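PDB 3S99: purine-binding protein BAB2_0673 from Brucella melitensis biovar Abortus, which binds adenine and probably other purines such as guanine, and may deliver them to an ABC-type uptake system. Local coordinates for residues T43-Q48 with G234-M239. Residues are numbered along the deposited sequence; the frame is centred on the assembly and turned at random.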
loop_
_atom_site.group_PDB
_atom_site.type_symbol
_atom_site.label_atom_id
_atom_site.label_comp_id
_atom_site.label_asym_id
_atom_site.label_seq_id
_atom_site.Cartn_x
_atom_site.Cartn_y
_atom_site.Cartn_z
ATOM N N THR A 43 -6.506 -5.023 -4.920
ATOM C CA THR A 43 -7.701 -5.800 -4.565
ATOM C C THR A 43 -7.396 -7.309 -4.655
ATOM O O THR A 43 -7.843 -8.125 -3.829
ATOM C CB THR A 43 -8.905 -5.400 -5.406
ATOM O OG1 THR A 43 -9.387 -4.128 -4.929
ATOM C CG2 THR A 43 -10.025 -6.464 -5.291
ATOM N N TYR A 44 -6.582 -7.668 -5.638
ATOM C CA TYR A 44 -6.161 -9.053 -5.827
ATOM C C TYR A 44 -5.494 -9.620 -4.558
ATOM O O TYR A 44 -5.804 -10.725 -4.144
ATOM C CB TYR A 44 -5.191 -9.104 -6.995
ATOM C CG TYR A 44 -4.529 -10.430 -7.226
ATOM C CD1 TYR A 44 -5.238 -11.494 -7.779
ATOM C CD2 TYR A 44 -3.171 -10.620 -6.936
ATOM C CE1 TYR A 44 -4.606 -12.733 -8.032
ATOM C CE2 TYR A 44 -2.537 -11.849 -7.182
ATOM C CZ TYR A 44 -3.255 -12.883 -7.726
ATOM O OH TYR A 44 -2.663 -14.085 -7.941
ATOM N N GLN A 45 -4.558 -8.865 -3.976
ATOM C CA GLN A 45 -3.903 -9.260 -2.727
ATOM C C GLN A 45 -4.900 -9.416 -1.585
ATOM O O GLN A 45 -4.806 -10.347 -0.802
ATOM C CB GLN A 45 -2.867 -8.232 -2.281
ATOM C CG GLN A 45 -1.424 -8.430 -2.649
ATOM C CD GLN A 45 -0.873 -9.841 -2.615
ATOM O OE1 GLN A 45 -0.816 -10.489 -3.641
ATOM N NE2 GLN A 45 -0.411 -10.286 -1.461
ATOM N N HIS A 46 -5.868 -8.503 -1.474
ATOM C CA HIS A 46 -6.946 -8.728 -0.508
ATOM C C HIS A 46 -7.685 -10.039 -0.749
ATOM O O HIS A 46 -7.939 -10.798 0.191
ATOM C CB HIS A 46 -7.901 -7.539 -0.440
ATOM C CG HIS A 46 -7.330 -6.354 0.269
ATOM N ND1 HIS A 46 -7.114 -6.335 1.642
ATOM C CD2 HIS A 46 -6.937 -5.143 -0.197
ATOM C CE1 HIS A 46 -6.632 -5.153 1.977
ATOM N NE2 HIS A 46 -6.493 -4.418 0.881
ATOM N N ASP A 47 -7.989 -10.339 -2.016
ATOM C CA ASP A 47 -8.798 -11.488 -2.333
ATOM C C ASP A 47 -7.974 -12.761 -2.228
ATOM O O ASP A 47 -8.521 -13.791 -1.871
ATOM C CB ASP A 47 -9.355 -11.361 -3.744
ATOM C CG ASP A 47 -10.487 -12.324 -4.026
ATOM O OD1 ASP A 47 -11.583 -12.209 -3.392
ATOM O OD2 ASP A 47 -10.289 -13.169 -4.903
ATOM N N GLN A 48 -6.679 -12.699 -2.533
ATOM C CA GLN A 48 -5.801 -13.864 -2.301
ATOM C C GLN A 48 -5.711 -14.149 -0.805
ATOM O O GLN A 48 -5.555 -15.286 -0.402
ATOM C CB GLN A 48 -4.401 -13.665 -2.904
ATOM C CG GLN A 48 -4.406 -13.575 -4.411
ATOM C CD GLN A 48 -4.651 -14.920 -5.040
ATOM O OE1 GLN A 48 -5.750 -15.223 -5.494
ATOM N NE2 GLN A 48 -3.631 -15.737 -5.053
ATOM N N GLY A 234 6.418 -3.507 -8.811
ATOM C CA GLY A 234 5.047 -3.905 -8.571
ATOM C C GLY A 234 4.502 -3.324 -7.288
ATOM O O GLY A 234 5.253 -2.906 -6.403
ATOM N N GLN A 235 3.176 -3.343 -7.184
ATOM C CA GLN A 235 2.463 -2.711 -6.099
ATOM C C GLN A 235 1.455 -3.657 -5.500
ATOM O O GLN A 235 0.608 -4.164 -6.226
ATOM C CB GLN A 235 1.708 -1.491 -6.656
ATOM C CG GLN A 235 0.775 -0.726 -5.671
ATOM C CD GLN A 235 1.448 -0.095 -4.477
ATOM O OE1 GLN A 235 2.687 -0.193 -4.267
ATOM N NE2 GLN A 235 0.632 0.593 -3.672
ATOM N N ALA A 236 1.549 -3.879 -4.194
ATOM C CA ALA A 236 0.601 -4.661 -3.417
ATOM C C ALA A 236 0.870 -6.140 -3.597
ATOM O O ALA A 236 0.901 -6.909 -2.611
ATOM C CB ALA A 236 -0.874 -4.333 -3.836
ATOM N N SER A 237 0.973 -6.533 -4.870
ATOM C CA SER A 237 1.234 -7.908 -5.267
ATOM C C SER A 237 2.554 -8.012 -5.974
ATOM O O SER A 237 3.014 -7.038 -6.573
ATOM C CB SER A 237 0.159 -8.361 -6.268
ATOM O OG SER A 237 0.161 -9.791 -6.333
ATOM N N ASP A 238 3.137 -9.214 -5.969
ATOM C CA ASP A 238 4.286 -9.493 -6.831
ATOM C C ASP A 238 3.761 -9.575 -8.260
ATOM O O ASP A 238 3.058 -10.512 -8.590
ATOM C CB ASP A 238 5.017 -10.781 -6.408
ATOM C CG ASP A 238 6.268 -11.054 -7.250
ATOM O OD1 ASP A 238 6.505 -10.305 -8.236
ATOM O OD2 ASP A 238 7.002 -12.031 -6.931
ATOM N N MET A 239 4.107 -8.582 -9.095
ATOM C CA MET A 239 3.604 -8.482 -10.469
ATOM C C MET A 239 4.582 -8.990 -11.514
ATOM O O MET A 239 4.475 -8.626 -12.701
ATOM C CB MET A 239 3.242 -7.028 -10.803
ATOM C CG MET A 239 2.147 -6.448 -9.939
ATOM S SD MET A 239 1.825 -4.701 -10.339
ATOM C CE MET A 239 0.218 -4.534 -9.547
HETATM O O HOH W 1 1.508 -11.385 -4.660
#
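Gln45 reaches from helix 42-57 to the turn that follows strand 231-236, and its amide meets the serine hydroxyl there. From CB, which passes the Ala236 O at 4.0 Å, the chain runs to CG, 4.3 Å from the methyl CB of Ala236, and a bend at chi2 (-38°) then turns OE1 toward Ser237. At the tip, OE1 comes 2.9 Å from Ser237 OG and accepts a hydrogen bond of 2.7 Å from a water, which in turn accepts one from Asp238 N. NE2 donates to the backbone O of Asp253, so glutamine suits the place: a long arm ending in an amide that can accept at OE1 and donate at NE2. Ser237 is small enough to fit between the Gln45 amide oxygen and the Tyr44 ring edge; with OG anti to its backbone N (chi1 -162°), the hydroxyl lies 3.5 Å from both CD2 and CE2 of Tyr44. Tyrosine's broad flat ring offers that edge while taking Gln48 CG on one face. Ala236, needing little room, packs near Trp42 of the adenine site. The contact thus joins the two lobes of a periplasmic-binding-protein-like fold across their cleft: helix 42-57 from one, and from the other the end of strand 231-236, beside strand 247-253, with adenine close by.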